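Local coordinates for glycosyl hydrolases family 2, sugar binding domain protein (Bacteroides uniformis str. 3978 T3 ii, PDB 6D1P) that probably hydrolyses O-glycosidic bonds as a gut bacterial beta-glucuronidase of glycosyl hydrolase family 2, at residues T342-K354 with S369-L381. Sequence-based numbering, arbitrary orientation.
Sequences TEEMMRTEMQQIK and SGIILRLCDELGL
Met350 is the central knob of this helix pair, set into a hole lined by Ile372, Leu375, Cys376 and Leu379. Its CG lies 3.6 Å from Leu375 CD1; bends at chi2 and chi3 (-62°) then turn the thioether toward Cys376 and Leu381, bringing CE within 3.6 Å of Leu381 CD1. One turn earlier Met346 crosses Ile371 and Ile372 at about a right angle, its SD 3.7 Å from Ile372 CD1. Unbranched methionines suit such a seam because they bend to fit branched neighbours.

Arg347 lays one guanidinium face over Leu375 CD2 and, at its edge, sends NH2 in plane to the syn lone pair of Glu378 OE2 (3.0 Å, nearly straight at 172°), a salt bridge reinforced by a weak bond to OE1. Lys354 reaches to the C-terminal end of helix 370-379, where its charge probably suits the partial negative carbonyl end, NZ donating to Leu379 O (2.7 Å) and Gly380 O (3.0 Å). A methionine in its place would probably leave these two carbonyls without their charged donor. Gly380 leaves the helix at positive phi, where a CB would press on the Leu379 carbonyl and also on the ammonium.

Behind the first shell, Ser369 OG caps Ile371 N; Thr342 OG1 accepts from Met345 N, a weak return bond from Thr342 N to Met345 SD completing a capping box. The segment axes, N to C, lie 37° apart, in successive beta-alpha-beta crossovers of the TIM barrel: helix 343-356 leads into strand 360-362, whose Ile361 supports Ile353 and Cys376, and helix 370-379 into neighbouring parallel strand 382-386, whose Val383 also meets Cys376.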
loop_
_atom_site.group_PDB
_atom_site.type_symbol
_atom_site.label_atom_id
_atom_site.label_comp_id
_atom_site.label_asym_id
_atom_site.label_seq_id
_atom_site.Cartn_x
_atom_site.Cartn_y
_atom_site.Cartn_z
ATOM N N THR A 342 -17.593 -10.765 12.686
ATOM C CA THR A 342 -19.044 -10.808 12.667
ATOM C C THR A 342 -19.582 -11.228 14.040
ATOM O O THR A 342 -18.861 -11.773 14.882
ATOM C CB THR A 342 -19.535 -11.784 11.597
ATOM O OG1 THR A 342 -19.115 -13.119 11.935
ATOM C CG2 THR A 342 -18.973 -11.394 10.216
ATOM N N GLU A 343 -20.870 -10.942 14.263
ATOM C CA GLU A 343 -21.514 -11.382 15.495
ATOM C C GLU A 343 -21.398 -12.889 15.666
ATOM O O GLU A 343 -21.093 -13.376 16.762
ATOM C CB GLU A 343 -22.980 -10.959 15.510
ATOM C CG GLU A 343 -23.788 -11.716 16.547
ATOM C CD GLU A 343 -25.203 -11.184 16.728
ATOM O OE1 GLU A 343 -25.583 -10.219 16.024
ATOM O OE2 GLU A 343 -25.932 -11.733 17.590
ATOM N N GLU A 344 -21.624 -13.642 14.591
ATOM C CA GLU A 344 -21.516 -15.093 14.675
ATOM C C GLU A 344 -20.123 -15.516 15.121
ATOM O O GLU A 344 -19.979 -16.430 15.940
ATOM C CB GLU A 344 -21.875 -15.730 13.324
ATOM C CG GLU A 344 -22.288 -17.214 13.413
ATOM C CD GLU A 344 -23.060 -17.556 14.713
ATOM O OE1 GLU A 344 -22.561 -18.405 15.509
ATOM O OE2 GLU A 344 -24.153 -16.969 14.952
ATOM N N MET A 345 -19.083 -14.865 14.597
ATOM C CA MET A 345 -17.733 -15.200 15.034
ATOM C C MET A 345 -17.552 -14.952 16.528
ATOM O O MET A 345 -16.905 -15.743 17.223
ATOM C CB MET A 345 -16.715 -14.405 14.229
ATOM C CG MET A 345 -16.563 -14.936 12.827
ATOM S SD MET A 345 -15.714 -13.772 11.763
ATOM C CE MET A 345 -14.041 -13.925 12.373
ATOM N N MET A 346 -18.118 -13.862 17.037
ATOM C CA MET A 346 -17.973 -13.552 18.453
ATOM C C MET A 346 -18.710 -14.565 19.327
ATOM O O MET A 346 -18.191 -14.970 20.376
ATOM C CB MET A 346 -18.454 -12.128 18.723
ATOM C CG MET A 346 -17.708 -11.059 17.918
ATOM S SD MET A 346 -18.241 -9.391 18.398
ATOM C CE MET A 346 -18.354 -8.579 16.791
ATOM N N ARG A 347 -19.902 -15.010 18.903
ATOM C CA ARG A 347 -20.617 -16.071 19.625
ATOM C C ARG A 347 -19.767 -17.322 19.741
ATOM O O ARG A 347 -19.597 -17.881 20.832
ATOM C CB ARG A 347 -21.925 -16.424 18.919
ATOM C CG ARG A 347 -23.067 -15.496 19.195
ATOM C CD ARG A 347 -24.388 -16.244 19.171
ATOM N NE ARG A 347 -25.322 -15.603 20.092
ATOM C CZ ARG A 347 -25.504 -15.967 21.359
ATOM N NH1 ARG A 347 -24.843 -17.004 21.876
ATOM N NH2 ARG A 347 -26.373 -15.303 22.104
ATOM N N THR A 348 -19.246 -17.790 18.612
ATOM C CA THR A 348 -18.422 -18.989 18.609
ATOM C C THR A 348 -17.266 -18.867 19.594
ATOM O O THR A 348 -16.985 -19.800 20.357
ATOM C CB THR A 348 -17.898 -19.242 17.193
ATOM O OG1 THR A 348 -18.997 -19.563 16.334
ATOM C CG2 THR A 348 -16.894 -20.386 17.193
ATOM N N GLU A 349 -16.592 -17.707 19.597
ATOM C CA GLU A 349 -15.379 -17.554 20.397
ATOM C C GLU A 349 -15.706 -17.438 21.877
ATOM O O GLU A 349 -15.072 -18.088 22.717
ATOM C CB GLU A 349 -14.587 -16.338 19.920
ATOM C CG GLU A 349 -13.449 -15.911 20.847
ATOM C CD GLU A 349 -12.802 -14.597 20.386
ATOM O OE1 GLU A 349 -13.260 -14.058 19.336
ATOM O OE2 GLU A 349 -11.859 -14.103 21.062
ATOM N N MET A 350 -16.688 -16.609 22.219
ATOM C CA MET A 350 -17.062 -16.465 23.624
ATOM C C MET A 350 -17.534 -17.798 24.204
ATOM O O MET A 350 -17.146 -18.167 25.322
ATOM C CB MET A 350 -18.123 -15.373 23.774
ATOM C CG MET A 350 -17.670 -13.995 23.281
ATOM S SD MET A 350 -16.078 -13.476 23.969
ATOM C CE MET A 350 -16.457 -13.428 25.716
ATOM N N GLN A 351 -18.317 -18.568 23.437
ATOM C CA GLN A 351 -18.681 -19.915 23.881
ATOM C C GLN A 351 -17.446 -20.772 24.120
ATOM O O GLN A 351 -17.378 -21.503 25.113
ATOM C CB GLN A 351 -19.606 -20.597 22.864
ATOM C CG GLN A 351 -21.080 -20.523 23.227
ATOM C CD GLN A 351 -21.992 -21.125 22.165
ATOM O OE1 GLN A 351 -21.855 -22.303 21.796
ATOM N NE2 GLN A 351 -22.941 -20.318 21.672
ATOM N N GLN A 352 -16.462 -20.699 23.226
ATOM C CA GLN A 352 -15.253 -21.491 23.408
ATOM C C GLN A 352 -14.560 -21.133 24.718
ATOM O O GLN A 352 -14.007 -22.006 25.407
ATOM C CB GLN A 352 -14.315 -21.266 22.223
ATOM C CG GLN A 352 -13.419 -22.442 21.856
ATOM C CD GLN A 352 -12.529 -22.119 20.643
ATOM O OE1 GLN A 352 -12.390 -20.958 20.267
ATOM N NE2 GLN A 352 -11.925 -23.141 20.044
ATOM N N ILE A 353 -14.592 -19.848 25.075
ATOM C CA ILE A 353 -13.987 -19.383 26.316
ATOM C C ILE A 353 -14.781 -19.898 27.510
ATOM O O ILE A 353 -14.219 -20.495 28.440
ATOM C CB ILE A 353 -13.896 -17.843 26.311
ATOM C CG1 ILE A 353 -12.944 -17.383 25.199
ATOM C CG2 ILE A 353 -13.488 -17.318 27.680
ATOM C CD1 ILE A 353 -12.723 -15.905 25.127
ATOM N N LYS A 354 -16.099 -19.665 27.497
ATOM C CA LYS A 354 -16.966 -20.164 28.560
ATOM C C LYS A 354 -16.780 -21.664 28.773
ATOM O O LYS A 354 -16.631 -22.123 29.908
ATOM C CB LYS A 354 -18.424 -19.845 28.235
ATOM C CG LYS A 354 -19.393 -20.360 29.292
ATOM C CD LYS A 354 -19.292 -19.553 30.574
ATOM C CE LYS A 354 -20.199 -20.135 31.664
ATOM N NZ LYS A 354 -20.359 -19.153 32.778
ATOM N N SER A 369 -16.552 -4.433 21.262
ATOM C CA SER A 369 -17.924 -4.483 20.747
ATOM C C SER A 369 -18.952 -4.797 21.831
ATOM O O SER A 369 -18.760 -5.700 22.644
ATOM C CB SER A 369 -18.025 -5.547 19.649
ATOM O OG SER A 369 -19.375 -5.853 19.357
ATOM N N GLY A 370 -20.069 -4.062 21.802
ATOM C CA GLY A 370 -21.180 -4.346 22.694
ATOM C C GLY A 370 -21.661 -5.784 22.612
ATOM O O GLY A 370 -22.213 -6.301 23.588
ATOM N N ILE A 371 -21.449 -6.444 21.466
ATOM C CA ILE A 371 -21.803 -7.853 21.326
ATOM C C ILE A 371 -21.027 -8.695 22.321
ATOM O O ILE A 371 -21.548 -9.677 22.864
ATOM C CB ILE A 371 -21.559 -8.325 19.880
ATOM C CG1 ILE A 371 -22.348 -7.443 18.917
ATOM C CG2 ILE A 371 -21.971 -9.767 19.712
ATOM C CD1 ILE A 371 -21.957 -7.603 17.477
ATOM N N ILE A 372 -19.771 -8.327 22.580
ATOM C CA ILE A 372 -18.971 -9.080 23.541
ATOM C C ILE A 372 -19.509 -8.886 24.952
ATOM O O ILE A 372 -19.572 -9.832 25.746
ATOM C CB ILE A 372 -17.497 -8.660 23.438
ATOM C CG1 ILE A 372 -16.972 -8.876 22.003
ATOM C CG2 ILE A 372 -16.674 -9.378 24.497
ATOM C CD1 ILE A 372 -16.775 -10.305 21.643
ATOM N N LEU A 373 -19.907 -7.656 25.280
ATOM C CA LEU A 373 -20.454 -7.368 26.602
ATOM C C LEU A 373 -21.741 -8.149 26.836
ATOM O O LEU A 373 -21.911 -8.791 27.881
ATOM C CB LEU A 373 -20.690 -5.861 26.743
ATOM C CG LEU A 373 -19.480 -4.967 27.039
ATOM C CD1 LEU A 373 -19.074 -5.190 28.477
ATOM C CD2 LEU A 373 -18.262 -5.183 26.095
ATOM N N ARG A 374 -22.657 -8.113 25.861
ATOM C CA ARG A 374 -23.872 -8.913 25.971
ATOM C C ARG A 374 -23.543 -10.388 26.152
ATOM O O ARG A 374 -24.144 -11.063 26.994
ATOM C CB ARG A 374 -24.755 -8.704 24.746
ATOM C CG ARG A 374 -25.435 -7.361 24.716
ATOM C CD ARG A 374 -25.930 -7.031 23.318
ATOM N NE ARG A 374 -25.475 -5.700 22.939
ATOM C CZ ARG A 374 -25.292 -5.286 21.691
ATOM N NH1 ARG A 374 -25.529 -6.105 20.663
ATOM N NH2 ARG A 374 -24.856 -4.048 21.483
ATOM N N LEU A 375 -22.566 -10.902 25.401
ATOM C CA LEU A 375 -22.183 -12.302 25.577
ATOM C C LEU A 375 -21.628 -12.576 26.976
ATOM O O LEU A 375 -21.862 -13.652 27.541
ATOM C CB LEU A 375 -21.177 -12.704 24.499
ATOM C CG LEU A 375 -21.804 -12.933 23.113
ATOM C CD1 LEU A 375 -20.759 -12.774 21.981
ATOM C CD2 LEU A 375 -22.499 -14.299 23.043
ATOM N N CYS A 376 -20.904 -11.625 27.554
ATOM C CA CYS A 376 -20.400 -11.817 28.909
ATOM C C CYS A 376 -21.548 -11.798 29.916
ATOM O O CYS A 376 -21.630 -12.658 30.799
ATOM C CB CYS A 376 -19.354 -10.740 29.225
ATOM S SG CYS A 376 -17.804 -10.962 28.290
ATOM N N ASP A 377 -22.455 -10.828 29.782
ATOM C CA ASP A 377 -23.683 -10.845 30.567
ATOM C C ASP A 377 -24.411 -12.184 30.450
ATOM O O ASP A 377 -24.913 -12.720 31.448
ATOM C CB ASP A 377 -24.596 -9.711 30.121
ATOM C CG ASP A 377 -24.109 -8.364 30.593
ATOM O OD1 ASP A 377 -23.096 -8.322 31.311
ATOM O OD2 ASP A 377 -24.729 -7.337 30.256
ATOM N N GLU A 378 -24.471 -12.747 29.243
ATOM C CA GLU A 378 -25.357 -13.874 28.989
ATOM C C GLU A 378 -24.722 -15.221 29.325
ATOM O O GLU A 378 -25.383 -16.090 29.906
ATOM C CB GLU A 378 -25.812 -13.829 27.533
ATOM C CG GLU A 378 -26.533 -15.065 27.050
ATOM C CD GLU A 378 -26.623 -15.117 25.519
ATOM O OE1 GLU A 378 -26.719 -14.042 24.867
ATOM O OE2 GLU A 378 -26.581 -16.238 24.968
ATOM N N LEU A 379 -23.457 -15.425 28.981
ATOM C CA LEU A 379 -22.826 -16.693 29.302
ATOM C C LEU A 379 -22.301 -16.736 30.720
ATOM O O LEU A 379 -22.127 -17.827 31.278
ATOM C CB LEU A 379 -21.668 -16.966 28.352
ATOM C CG LEU A 379 -21.996 -16.894 26.861
ATOM C CD1 LEU A 379 -20.712 -17.068 26.017
ATOM C CD2 LEU A 379 -23.056 -17.931 26.507
ATOM N N GLY A 380 -22.012 -15.588 31.308
ATOM C CA GLY A 380 -21.478 -15.599 32.650
ATOM C C GLY A 380 -19.981 -15.411 32.680
ATOM O O GLY A 380 -19.228 -16.339 32.990
ATOM N N LEU A 381 -19.544 -14.195 32.357
ATOM C CA LEU A 381 -18.135 -13.833 32.394
ATOM C C LEU A 381 -18.028 -12.455 33.009
ATOM O O LEU A 381 -18.606 -11.497 32.485
ATOM C CB LEU A 381 -17.511 -13.832 30.992
ATOM C CG LEU A 381 -17.394 -15.187 30.298
ATOM C CD1 LEU A 381 -16.768 -15.025 28.900
ATOM C CD2 LEU A 381 -16.581 -16.164 31.135
#